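Local coordinates for uncharacterized protein (Deinococcus radiodurans, PDB 3NQN) that is of unknown function but binds calcium ions and belongs to a family in the Bet v 1-like clan, at residues R36-L41 with E141-A146; A19-F24 with G103-A108; G45-G50 with P65-I70; G76-P81 with S94-A99; F10-P15 with G150-L155. All coordinates share one frame; numbering follows the deposited sequence. Where two conformers were deposited one is given.

In the fold
Contacts 3 and 4 lie within the seven-stranded antiparallel sheet and are built first of backbone hydrogen bonds, with mostly polar side chains, and in contact 3 the Trp-49 ring, on one face and mainly small or apolar ones on the other. Each closes a hairpin, and they adjoin through strands 60-73 and 76-81. Contacts 2 and 5 pack helices on that sheet. Their strands, 104-114 and 5-13, are neighbours, and across their interfaces the contact is apolar; contact 2 is the most fully buried of the five. Contact 1 is a surface contact that shares helix 122-153 with contact 5. It mixes ring packing with two bridging waters, and its Leu-41 and Leu-38 reach Phe-66 of contact 3.

Contact 1: residues R36-L41 with E141-A146; sequences RFLRGL and ERVAKA
Phe-37, in the loop between helix 28-31 and strand 41-43 just before a type II turn (Leu-38 to Leu-41), stands against helix 122-153, which carries Glu-141 of a calcium site. Arg-142 CG lies over one ring face, 4.0 Å from the centroid of the Phe-37 ring and 10° off its normal, a CH-pi contact. In the conformer described, Arg-142 has CG anti to the backbone N (chi1 -171°), and its bend at chi2 brings the guanidinium face to Phe-37 CZ, 3.5 Å from Arg-142 CZ, with the planes 48° apart. Ala-146, with only a methyl, comes close in the ring plane, its CB 3.6 Å from Phe-37 CE2. The side chains of Leu-38 and Val-143 cross at about a right angle, Leu-38 CD2 lying 3.8 Å from Val-143 CG2 in one of two conformers. With an alanine in place of Phe-37 the Arg-142 chain would probably lose the surface it lies on and be freer to turn. One water joins Arg-36 N to Ala-146 O, another Arg-36 O to Val-143 O. The contact thus rests on apolar surface and water, while the Arg-36 to Glu-149 salt bridge probably offsets that arginine's charge and eases its closeness to Arg-142.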
# COMPACT_ATOMS: atom_id res chain seq x y z
N ARG A 36 -5.43 11.10 14.76
CA ARG A 36 -5.62 9.71 14.39
C ARG A 36 -6.18 9.60 12.98
O ARG A 36 -6.68 10.58 12.40
CB ARG A 36 -6.61 9.03 15.36
CG ARG A 36 -6.11 8.85 16.81
CD ARG A 36 -7.29 8.79 17.79
NE ARG A 36 -8.03 7.55 17.69
CZ ARG A 36 -9.33 7.41 17.91
NH1 ARG A 36 -10.12 8.45 18.18
NH2 ARG A 36 -9.87 6.20 17.81
N PHE A 37 -6.07 8.38 12.44
CA PHE A 37 -6.62 8.00 11.14
C PHE A 37 -5.85 8.57 9.96
O PHE A 37 -6.31 8.47 8.82
CB PHE A 37 -8.11 8.30 11.05
CG PHE A 37 -8.89 7.78 12.23
CD1 PHE A 37 -8.98 6.42 12.47
CD2 PHE A 37 -9.51 8.66 13.12
CE1 PHE A 37 -9.70 5.92 13.57
CE2 PHE A 37 -10.22 8.18 14.21
CZ PHE A 37 -10.32 6.81 14.43
N LEU A 38 -4.67 9.12 10.24
CA LEU A 38 -3.74 9.53 9.21
C LEU A 38 -2.48 8.66 9.36
O LEU A 38 -1.52 9.04 10.05
CB LEU A 38 -3.39 11.02 9.32
CG LEU A 38 -4.53 12.02 9.06
CD1 LEU A 38 -4.00 13.46 9.14
CD2 LEU A 38 -5.22 11.76 7.71
N ARG A 39 -2.47 7.51 8.71
CA ARG A 39 -1.38 6.57 8.87
C ARG A 39 -0.13 7.01 8.10
O ARG A 39 -0.23 7.61 7.03
CB ARG A 39 -1.82 5.17 8.44
CG ARG A 39 -1.00 4.04 9.09
CD ARG A 39 -1.40 2.67 8.57
NE ARG A 39 -1.01 2.48 7.17
CZ ARG A 39 -1.29 1.40 6.44
NH1 ARG A 39 -2.00 0.40 6.97
NH2 ARG A 39 -0.88 1.32 5.18
N GLY A 40 1.04 6.69 8.64
CA GLY A 40 2.31 6.97 7.97
C GLY A 40 2.59 8.45 7.80
O GLY A 40 3.35 8.85 6.92
N LEU A 41 2.03 9.25 8.69
CA LEU A 41 2.19 10.69 8.62
C LEU A 41 3.67 11.05 8.71
O LEU A 41 4.39 10.53 9.56
CB LEU A 41 1.41 11.34 9.76
CG LEU A 41 0.95 12.78 9.64
CD1 LEU A 41 0.23 13.07 8.31
CD2 LEU A 41 0.04 13.09 10.83
N GLU A 141 -15.26 10.81 6.68
CA GLU A 141 -16.00 11.31 7.83
C GLU A 141 -15.33 10.93 9.16
O GLU A 141 -15.25 11.76 10.07
CB GLU A 141 -17.45 10.80 7.81
CG GLU A 141 -18.32 11.39 6.65
CD GLU A 141 -18.59 12.91 6.79
OE1 GLU A 141 -18.38 13.48 7.90
OE2 GLU A 141 -19.00 13.53 5.78
N ARG A 142 -14.81 9.71 9.26
CA ARG A 142 -14.18 9.27 10.49
C ARG A 142 -12.98 10.19 10.81
O ARG A 142 -12.84 10.69 11.95
CB ARG A 142 -13.70 7.82 10.38
CG ARG A 142 -13.22 7.20 11.71
CD ARG A 142 -14.38 6.71 12.54
NE ARG A 142 -13.96 5.74 13.57
CZ ARG A 142 -13.68 6.05 14.84
NH1 ARG A 142 -13.78 7.30 15.28
NH2 ARG A 142 -13.32 5.08 15.67
N VAL A 143 -12.13 10.44 9.82
CA VAL A 143 -10.96 11.28 10.05
C VAL A 143 -11.38 12.72 10.35
O VAL A 143 -10.86 13.34 11.27
CB VAL A 143 -9.93 11.21 8.87
CG1 VAL A 143 -10.54 11.72 7.57
CG2 VAL A 143 -8.67 11.99 9.22
N ALA A 144 -12.37 13.22 9.62
CA ALA A 144 -12.83 14.61 9.77
C ALA A 144 -13.45 14.82 11.17
O ALA A 144 -13.09 15.75 11.89
CB ALA A 144 -13.84 14.95 8.68
N LYS A 145 -14.33 13.90 11.55
CA LYS A 145 -15.01 13.98 12.83
C LYS A 145 -14.08 13.86 14.03
O LYS A 145 -14.39 14.40 15.08
CB LYS A 145 -16.11 12.95 12.91
CG LYS A 145 -17.32 13.28 12.03
CD LYS A 145 -18.35 12.17 12.14
CE LYS A 145 -19.52 12.40 11.19
NZ LYS A 145 -20.41 11.21 11.14
N ALA A 146 -12.95 13.17 13.87
CA ALA A 146 -12.01 12.99 14.98
C ALA A 146 -10.96 14.11 15.09
O ALA A 146 -10.24 14.18 16.07
CB ALA A 146 -11.31 11.59 14.89
O HOH W 1 -7.60 12.62 15.46
O HOH W 2 -8.66 12.61 12.97

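Contact 2: residues A19-F24 with G103-A108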
# COMPACT_ATOMS: atom_id res chain seq x y z
N ALA A 19 1.70 33.73 20.53
CA ALA A 19 2.96 33.32 19.92
C ALA A 19 3.06 31.81 19.85
O ALA A 19 3.43 31.23 18.81
CB ALA A 19 4.18 33.91 20.71
N ALA A 20 2.69 31.15 20.94
CA ALA A 20 2.75 29.70 21.00
C ALA A 20 1.73 29.06 20.03
O ALA A 20 2.02 28.04 19.40
CB ALA A 20 2.49 29.23 22.41
N ALA A 21 0.53 29.65 19.94
CA ALA A 21 -0.51 29.14 19.06
C ALA A 21 -0.05 29.25 17.59
O ALA A 21 -0.23 28.31 16.82
CB ALA A 21 -1.83 29.91 19.28
N LEU A 22 0.57 30.37 17.23
CA LEU A 22 1.14 30.55 15.87
C LEU A 22 2.19 29.49 15.58
O LEU A 22 2.19 28.90 14.50
CB LEU A 22 1.79 31.93 15.74
CG LEU A 22 0.98 33.08 15.18
CD1 LEU A 22 1.78 34.39 15.32
CD2 LEU A 22 0.64 32.81 13.72
N ALA A 23 3.10 29.24 16.54
CA ALA A 23 4.15 28.25 16.37
C ALA A 23 3.57 26.85 16.21
O ALA A 23 4.06 26.05 15.41
CB ALA A 23 5.13 28.29 17.56
N PHE A 24 2.56 26.56 17.00
CA PHE A 24 1.88 25.25 17.00
C PHE A 24 1.23 24.95 15.63
O PHE A 24 1.43 23.88 15.06
CB PHE A 24 0.83 25.24 18.12
CG PHE A 24 0.00 24.00 18.19
CD1 PHE A 24 0.43 22.91 18.92
CD2 PHE A 24 -1.25 23.96 17.62
CE1 PHE A 24 -0.36 21.78 19.02
CE2 PHE A 24 -2.05 22.83 17.73
CZ PHE A 24 -1.59 21.75 18.42
N GLY A 103 -4.36 33.38 22.12
CA GLY A 103 -4.11 31.99 21.76
C GLY A 103 -5.32 31.25 21.20
O GLY A 103 -5.30 30.05 21.07
N GLU A 104 -6.36 31.99 20.86
CA GLU A 104 -7.55 31.40 20.26
C GLU A 104 -7.22 30.90 18.84
O GLU A 104 -6.81 31.69 17.99
CB GLU A 104 -8.66 32.46 20.19
CG GLU A 104 -9.09 33.03 21.56
CD GLU A 104 -9.79 32.01 22.44
OE1 GLU A 104 -10.21 30.97 21.91
OE2 GLU A 104 -9.94 32.26 23.66
N MSE A 105 -7.39 29.61 18.60
CA MSE A 105 -7.12 29.04 17.28
C MSE A 105 -8.40 28.62 16.57
O MSE A 105 -9.35 28.17 17.20
CB MSE A 105 -6.18 27.84 17.40
CG MSE A 105 -4.82 28.19 18.01
SE MSE A 105 -3.71 26.66 18.25
CE MSE A 105 -4.78 25.59 19.48
N ALA A 106 -8.41 28.79 15.26
CA ALA A 106 -9.52 28.37 14.40
C ALA A 106 -8.94 27.43 13.36
O ALA A 106 -7.89 27.71 12.77
CB ALA A 106 -10.19 29.58 13.70
N PHE A 107 -9.64 26.31 13.14
CA PHE A 107 -9.25 25.33 12.16
C PHE A 107 -10.41 25.02 11.23
O PHE A 107 -11.56 25.03 11.64
CB PHE A 107 -8.83 24.03 12.85
CG PHE A 107 -7.64 24.17 13.74
CD1 PHE A 107 -6.37 23.97 13.24
CD2 PHE A 107 -7.79 24.49 15.10
CE1 PHE A 107 -5.24 24.12 14.06
CE2 PHE A 107 -6.69 24.62 15.92
CZ PHE A 107 -5.41 24.43 15.40
N ALA A 108 -10.07 24.77 9.96
CA ALA A 108 -10.99 24.25 8.98
C ALA A 108 -10.21 23.24 8.13
O ALA A 108 -9.10 23.55 7.64
CB ALA A 108 -11.54 25.37 8.09
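Met-105, present as selenomethionine in place of methionine, meets Phe-24 in a Met-aromatic contact, one point where helix 18-26 packs on the antiparallel sheet of this Bet v 1-like fold. Met-105 SE approaches obliquely, 4.8 Å from the centroid of the Phe-24 ring and 58° off its normal, and lies 3.7 Å from Phe-24 CD2. The two side chains cross at about a right angle. Phe-24 reaches inward with CG anti to its own N (chi1 177°), and its ring edge also faces Phe-107, with Phe-24 CE2 4.4 Å from Phe-107 CZ. Ala-21, one turn earlier, suits the narrow place beside the strand because its methyl fits against the Met-105 chain, while a long, flexible methionine chain reaches from strand to helix. In the next shell, Leu-155 touches both Phe-24 and Met-105, and Ala-30 and Ala-31 of helix 28-31 also touch Phe-24. Strand 5-13 holds the other partner in place: the backbone of Met-105 is hydrogen-bonded to Leu-12, and that of Phe-107 to Phe-10, whose ring also meets the Phe-107 ring. Where the helix comes nearest the start of the strand, Ala-21 CB lies 3.7 Å from Met-105 CG and 3.9 Å from Gly-103 O.

Contact 3: residues G45-G50 with P65-I70; sequences GEQVWG and PFRSEI
Val-48 and Ser-68 form a hydrogen-bonded antiparallel pair toward the open end of the hairpin made by strands 47-56 and 60-73, with both of their backbone bonds, Val-48 N to Ser-68 O and Ser-68 N to Val-48 O, 2.8 Å long. Gly-50 and Phe-66 make the next such pair, and Ile-70 N extends the ladder to Glu-46 O at 2.9 Å.

The polar side chains gather on the face of Gln-47, Trp-49 and Arg-67. The Arg-67 guanidinium lies flat on the indole of Trp-49, planes 8° apart, and Arg-67 CZ is 3.9 Å from the centroid of the Trp-49 six-membered ring, a cation-pi stack. Arg-67 NE donates to Gln-47 OE1 at 2.7 Å, close to the line of the C=O bond and in the guanidinium plane. Arg-67 is extended from CG to NE, which lets it run beside Trp-49, the two pointing the same way.

The face of Val-48 and Phe-66 is mainly apolar; Ser-68, its polar member, has its OG hydrogen-bonded to Val-93 O. In one of two conformers, Val-48 CG2 lies 3.5 Å from Ile-70 CD1. The Phe-66 ring lies with one face on the backbone at Gly-50, where the lack of a side chain allows a phenyl ring to settle.

Held by a ring on its face and an amide at its edge, the Arg-67 guanidinium is probably restrained from turning, while Val-48, Ile-70 and Phe-66 turn to the opposite, apolar face.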
# COMPACT_ATOMS: atom_id res chain seq x y z
N GLY A 45 9.12 19.45 6.42
CA GLY A 45 9.01 20.88 6.71
C GLY A 45 8.37 21.66 5.57
O GLY A 45 7.79 22.72 5.78
N GLU A 46 8.44 21.09 4.36
CA GLU A 46 7.88 21.71 3.16
C GLU A 46 6.53 21.10 2.80
O GLU A 46 5.61 21.81 2.41
CB GLU A 46 8.84 21.54 1.99
CG GLU A 46 10.08 22.43 2.08
CD GLU A 46 9.73 23.90 1.92
OE1 GLU A 46 9.55 24.34 0.76
OE2 GLU A 46 9.64 24.61 2.95
N GLN A 47 6.44 19.79 2.86
CA GLN A 47 5.21 19.11 2.59
C GLN A 47 4.91 18.11 3.68
O GLN A 47 5.79 17.73 4.46
CB GLN A 47 5.30 18.39 1.23
CG GLN A 47 5.64 19.32 0.08
CD GLN A 47 5.72 18.62 -1.26
OE1 GLN A 47 5.68 17.39 -1.34
NE2 GLN A 47 5.85 19.41 -2.32
N VAL A 48 3.65 17.73 3.77
CA VAL A 48 3.19 16.72 4.70
C VAL A 48 2.52 15.62 3.88
O VAL A 48 1.85 15.90 2.87
CB VAL A 48 2.18 17.30 5.73
CG1 VAL A 48 1.61 16.20 6.63
CG2 VAL A 48 2.84 18.40 6.58
N TRP A 49 2.72 14.37 4.28
CA TRP A 49 2.11 13.25 3.55
C TRP A 49 1.75 12.08 4.46
O TRP A 49 2.21 11.99 5.61
CB TRP A 49 3.02 12.78 2.41
CG TRP A 49 4.38 12.30 2.83
CD1 TRP A 49 4.76 11.02 3.12
CD2 TRP A 49 5.55 13.11 3.00
NE1 TRP A 49 6.10 10.98 3.46
CE2 TRP A 49 6.61 12.25 3.39
CE3 TRP A 49 5.81 14.48 2.86
CZ2 TRP A 49 7.90 12.71 3.64
CZ3 TRP A 49 7.10 14.94 3.11
CH2 TRP A 49 8.12 14.06 3.50
N GLY A 50 0.93 11.19 3.94
CA GLY A 50 0.46 10.05 4.69
C GLY A 50 -0.59 9.32 3.90
O GLY A 50 -0.62 9.41 2.68
N PRO A 65 -3.10 7.45 -0.55
CA PRO A 65 -2.15 8.45 -0.12
C PRO A 65 -2.66 9.88 -0.29
O PRO A 65 -3.65 10.13 -1.01
CB PRO A 65 -0.95 8.19 -1.03
CG PRO A 65 -1.55 7.67 -2.28
CD PRO A 65 -2.74 6.88 -1.87
N PHE A 66 -2.03 10.79 0.44
CA PHE A 66 -2.20 12.22 0.24
C PHE A 66 -0.85 12.86 0.46
O PHE A 66 0.02 12.28 1.13
CB PHE A 66 -3.22 12.83 1.21
CG PHE A 66 -2.71 12.96 2.64
CD1 PHE A 66 -2.02 14.11 3.06
CD2 PHE A 66 -2.94 11.96 3.56
CE1 PHE A 66 -1.56 14.22 4.35
CE2 PHE A 66 -2.47 12.08 4.85
CZ PHE A 66 -1.77 13.22 5.24
N ARG A 67 -0.69 14.03 -0.12
CA ARG A 67 0.48 14.84 0.06
C ARG A 67 0.04 16.30 -0.10
O ARG A 67 -0.64 16.66 -1.08
CB ARG A 67 1.54 14.48 -0.97
CG ARG A 67 2.92 15.02 -0.67
CD ARG A 67 3.99 14.40 -1.61
NE ARG A 67 5.36 14.67 -1.14
CZ ARG A 67 6.19 13.76 -0.60
NH1 ARG A 67 5.81 12.49 -0.45
NH2 ARG A 67 7.40 14.14 -0.22
N SER A 68 0.40 17.12 0.86
CA SER A 68 0.01 18.52 0.86
C SER A 68 1.19 19.46 1.14
O SER A 68 2.09 19.14 1.92
CB SER A 68 -1.07 18.77 1.89
OG SER A 68 -2.23 17.99 1.64
N GLU A 69 1.15 20.62 0.52
CA GLU A 69 2.16 21.66 0.70
C GLU A 69 1.82 22.46 1.95
O GLU A 69 0.65 22.79 2.19
CB GLU A 69 2.15 22.57 -0.53
CG GLU A 69 3.12 23.74 -0.48
CD GLU A 69 2.91 24.72 -1.63
OE1 GLU A 69 1.91 24.55 -2.39
OE2 GLU A 69 3.72 25.66 -1.78
N ILE A 70 2.84 22.74 2.76
CA ILE A 70 2.66 23.56 3.96
C ILE A 70 2.91 25.01 3.58
O ILE A 70 3.94 25.33 3.00
CB ILE A 70 3.68 23.19 5.06
CG1 ILE A 70 3.59 21.71 5.42
CG2 ILE A 70 3.46 24.05 6.30
CD1 ILE A 70 4.81 21.23 6.21

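Contact 4: residues G76-P81 with S94-A99; sequences GAELRP and SGQATA
Leu-79 O is gripped by two groups: Gly-95 N, across the strands at 3.1 Å, and a water 2.8 Å from Leu-79 O. The same water lies within hydrogen-bonding distance of Glu-78 OE1 and accepts from Gln-96 NE2, though it has more acceptors in reach than protons to give. In return, Leu-79 N donates to Gly-95 O at 2.8 Å, and the same pattern joins Ala-77 with Ala-97, where Ala-97 N reaches Ala-77 O at 3.0 Å. Between these hydrogen-bonded pairs Glu-78 and Gln-96 form a non-hydrogen-bonded pair, Glu-78 CG 3.9 Å from Gln-96 CG. Carboxylate and amide planes are 74° apart; the methylenes pack while the polar ends share the bridging water. Gln-96 bends at chi2 (80°), and its NE2 also bonds to Gln-110 OE1.

The two strands are a beta hairpin at the centre of the antiparallel sheet of this Bet v 1-like fold, flanked by strand 60-73 on the side of 76-81 and by strand 104-114 on the side of 90-99. Ala-77 and Ala-97 on the opposite face, beside Leu-79, are small enough for helix 18-26 to come close, touching Arg-26 and Val-25. Gly-76 is apt because a beta carbon would run into Ala-97 O.

Arg-80 holds the Glu-78 carboxylate side-on with two nitrogens, in a salt bridge whose Arg-80 NE to Glu-78 OE1 bond is 2.9 Å. Both oxygens are met from above the carboxylate plane. Replacing Glu-78 by an alanine would probably leave Arg-80 without its counter-charge and free to turn, and would remove the methylene surface against Gln-96.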
# COMPACT_ATOMS: atom_id res chain seq x y z
N GLY A 76 -1.19 32.19 10.64
CA GLY A 76 -1.03 30.76 10.90
C GLY A 76 -0.38 29.99 9.76
O GLY A 76 0.76 30.23 9.43
N ALA A 77 -1.13 29.07 9.18
CA ALA A 77 -0.61 28.21 8.12
C ALA A 77 -1.75 27.48 7.45
O ALA A 77 -2.85 27.35 8.02
CB ALA A 77 0.38 27.20 8.71
N GLU A 78 -1.48 26.98 6.25
CA GLU A 78 -2.43 26.15 5.51
C GLU A 78 -1.75 24.90 5.01
O GLU A 78 -0.51 24.85 4.87
CB GLU A 78 -2.93 26.86 4.26
CG GLU A 78 -3.74 28.08 4.46
CD GLU A 78 -4.10 28.73 3.14
OE1 GLU A 78 -4.50 28.00 2.19
OE2 GLU A 78 -4.00 29.96 3.05
N LEU A 79 -2.56 23.89 4.71
CA LEU A 79 -2.15 22.76 3.88
C LEU A 79 -2.89 22.89 2.57
O LEU A 79 -4.12 23.06 2.55
CB LEU A 79 -2.52 21.41 4.51
CG LEU A 79 -1.83 21.04 5.82
CD1 LEU A 79 -2.25 19.67 6.24
CD2 LEU A 79 -0.30 21.13 5.70
N ARG A 80 -2.14 22.85 1.48
CA ARG A 80 -2.72 22.88 0.15
C ARG A 80 -2.35 21.58 -0.58
O ARG A 80 -1.19 21.25 -0.69
CB ARG A 80 -2.23 24.09 -0.60
CG ARG A 80 -2.76 25.37 -0.03
CD ARG A 80 -2.30 26.58 -0.80
NE ARG A 80 -2.70 27.80 -0.11
CZ ARG A 80 -2.16 28.99 -0.33
NH1 ARG A 80 -1.18 29.14 -1.23
NH2 ARG A 80 -2.59 30.04 0.34
N PRO A 81 -3.37 20.83 -1.04
CA PRO A 81 -3.18 19.47 -1.56
C PRO A 81 -2.47 19.41 -2.88
O PRO A 81 -2.63 20.30 -3.72
CB PRO A 81 -4.62 18.96 -1.73
CG PRO A 81 -5.42 20.17 -1.95
CD PRO A 81 -4.78 21.23 -1.09
N SER A 94 -6.85 19.34 2.62
CA SER A 94 -6.66 20.79 2.71
C SER A 94 -6.99 21.23 4.12
O SER A 94 -7.79 20.60 4.79
CB SER A 94 -7.59 21.52 1.74
OG SER A 94 -7.53 21.00 0.44
N GLY A 95 -6.36 22.30 4.56
CA GLY A 95 -6.62 22.85 5.88
C GLY A 95 -6.13 24.27 6.03
O GLY A 95 -5.16 24.71 5.35
N GLN A 96 -6.82 25.03 6.88
CA GLN A 96 -6.45 26.38 7.18
C GLN A 96 -6.54 26.57 8.69
O GLN A 96 -7.47 26.07 9.34
CB GLN A 96 -7.34 27.40 6.46
CG GLN A 96 -7.54 27.18 4.92
CD GLN A 96 -8.57 26.09 4.61
OE1 GLN A 96 -9.61 26.03 5.25
NE2 GLN A 96 -8.28 25.25 3.60
N ALA A 97 -5.56 27.28 9.25
CA ALA A 97 -5.50 27.51 10.68
C ALA A 97 -5.08 28.94 10.96
O ALA A 97 -4.16 29.49 10.32
CB ALA A 97 -4.50 26.53 11.35
N THR A 98 -5.74 29.55 11.94
CA THR A 98 -5.36 30.90 12.37
C THR A 98 -5.22 30.92 13.89
O THR A 98 -5.86 30.14 14.58
CB THR A 98 -6.39 31.94 11.96
OG1 THR A 98 -7.63 31.65 12.62
CG2 THR A 98 -6.60 31.94 10.46
N ALA A 99 -4.32 31.76 14.37
CA ALA A 99 -4.10 31.97 15.80
C ALA A 99 -4.32 33.44 16.06
O ALA A 99 -3.84 34.30 15.31
CB ALA A 99 -2.70 31.58 16.19
O HOH W 3 -5.78 25.27 2.13

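Contact 5: residues F10-P15 with G150-L155; sequences FTLRHP and GLAAGL
Leu-151 begins the packing of helix 122-153 on strand 5-13, its CD2 3.7 Å from Phe-10 CZ. That methyl comes at the edge of the Phe-10 ring, near its plane, and the two side chains cross obliquely. Phe-10 holds its CG between the backbone N and the carbonyl carbon (chi1 59°), which turns the ring in toward the helix, where it also touches Leu-147 and Pro-148. The CB of Leu-151 serves a second partner, lying 3.9 Å from Leu-12 CD1. A branched leucine suits this place, since its base and its methyls can meet different neighbours at once.

Ala-152 follows. Its small side chain allows Leu-12 to approach the helix backbone: Leu-12 CD1 is 3.7 Å from Ala-152 N and 4.2 Å from Ala-152 CB. This is the helix-grip arrangement expected of a Bet v 1-like protein, in which the long C-terminal helix lies along the curved antiparallel sheet. Strand 5-13 is an outermost strand of that sheet within the chain, hydrogen-bonded along one edge to strand 104-114.

After the turn at Gly-154, whose N bonds to Leu-151 O, the chain brings Leu-155 back to the sheet. Leu-155 CD1 lies 3.8 Å from Arg-13 O and 4.3 Å from Leu-12 CD1, and Leu-155 CD2 approaches the His-14 ring obliquely, 3.6 Å from His-14 CD2. His-14 ND1 is hydrogen-bonded to His-16 N, while ring carbon CD2 faces the leucine methyl. The same Leu-155 CD2 reaches Pro-15 CD at 4.4 Å.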
# COMPACT_ATOMS: atom_id res chain seq x y z
N PHE A 10 -13.58 24.03 13.52
CA PHE A 10 -13.66 24.12 14.97
C PHE A 10 -12.65 25.10 15.52
O PHE A 10 -11.70 25.49 14.83
CB PHE A 10 -13.44 22.73 15.59
CG PHE A 10 -12.11 22.11 15.24
CD1 PHE A 10 -11.95 21.40 14.05
CD2 PHE A 10 -11.02 22.24 16.09
CE1 PHE A 10 -10.73 20.84 13.71
CE2 PHE A 10 -9.79 21.69 15.75
CZ PHE A 10 -9.65 20.98 14.57
N THR A 11 -12.85 25.47 16.77
CA THR A 11 -11.96 26.39 17.47
C THR A 11 -11.41 25.72 18.72
O THR A 11 -12.05 24.87 19.28
CB THR A 11 -12.66 27.71 17.86
OG1 THR A 11 -13.88 27.42 18.57
CG2 THR A 11 -12.97 28.54 16.63
N LEU A 12 -10.20 26.11 19.10
CA LEU A 12 -9.52 25.61 20.31
C LEU A 12 -8.61 26.69 20.82
O LEU A 12 -7.99 27.39 20.02
CB LEU A 12 -8.61 24.42 19.99
CG LEU A 12 -9.18 23.09 19.58
CD1 LEU A 12 -8.02 22.14 19.24
CD2 LEU A 12 -10.06 22.52 20.70
N ARG A 13 -8.48 26.79 22.13
CA ARG A 13 -7.58 27.77 22.72
C ARG A 13 -6.25 27.13 23.10
O ARG A 13 -6.21 26.07 23.72
CB ARG A 13 -8.23 28.40 23.96
CG ARG A 13 -7.31 29.37 24.71
CD ARG A 13 -8.11 30.50 25.32
NE ARG A 13 -7.33 31.31 26.24
CZ ARG A 13 -7.50 32.61 26.41
NH1 ARG A 13 -8.38 33.26 25.65
NH2 ARG A 13 -6.76 33.28 27.28
N HIS A 14 -5.16 27.76 22.69
CA HIS A 14 -3.85 27.28 23.09
C HIS A 14 -3.60 27.87 24.48
O HIS A 14 -3.65 29.07 24.63
CB HIS A 14 -2.75 27.74 22.11
CG HIS A 14 -1.45 27.03 22.29
ND1 HIS A 14 -0.69 27.15 23.44
CD2 HIS A 14 -0.76 26.21 21.47
CE1 HIS A 14 0.40 26.41 23.32
NE2 HIS A 14 0.38 25.83 22.14
N PRO A 15 -3.34 27.03 25.48
CA PRO A 15 -3.11 27.51 26.86
C PRO A 15 -1.93 28.48 27.06
O PRO A 15 -1.88 29.17 28.06
CB PRO A 15 -2.84 26.22 27.65
CG PRO A 15 -3.36 25.13 26.82
CD PRO A 15 -3.25 25.56 25.39
N GLY A 150 -8.13 15.07 17.99
CA GLY A 150 -6.72 14.92 17.64
C GLY A 150 -5.90 16.17 17.82
O GLY A 150 -4.82 16.12 18.38
N LEU A 151 -6.39 17.30 17.32
CA LEU A 151 -5.67 18.54 17.52
C LEU A 151 -5.58 18.88 19.00
O LEU A 151 -4.54 19.30 19.48
CB LEU A 151 -6.29 19.70 16.72
CG LEU A 151 -5.64 19.90 15.34
CD1 LEU A 151 -6.08 18.82 14.36
CD2 LEU A 151 -5.96 21.22 14.81
N ALA A 152 -6.67 18.68 19.74
CA ALA A 152 -6.67 18.99 21.19
C ALA A 152 -5.62 18.14 21.92
O ALA A 152 -4.92 18.63 22.79
CB ALA A 152 -8.06 18.79 21.80
N ALA A 153 -5.48 16.88 21.51
CA ALA A 153 -4.49 15.97 22.10
C ALA A 153 -3.04 16.47 21.93
O ALA A 153 -2.17 16.09 22.67
CB ALA A 153 -4.63 14.59 21.52
N GLY A 154 -2.79 17.34 20.95
CA GLY A 154 -1.43 17.87 20.75
C GLY A 154 -1.06 19.04 21.66
O GLY A 154 0.10 19.44 21.71
N LEU A 155 -2.04 19.57 22.39
CA LEU A 155 -1.84 20.77 23.21
C LEU A 155 -1.34 20.45 24.61
O LEU A 155 -1.75 19.43 25.18
CB LEU A 155 -3.17 21.53 23.35
CG LEU A 155 -3.75 22.19 22.10
CD1 LEU A 155 -5.14 22.72 22.40
CD2 LEU A 155 -2.84 23.32 21.60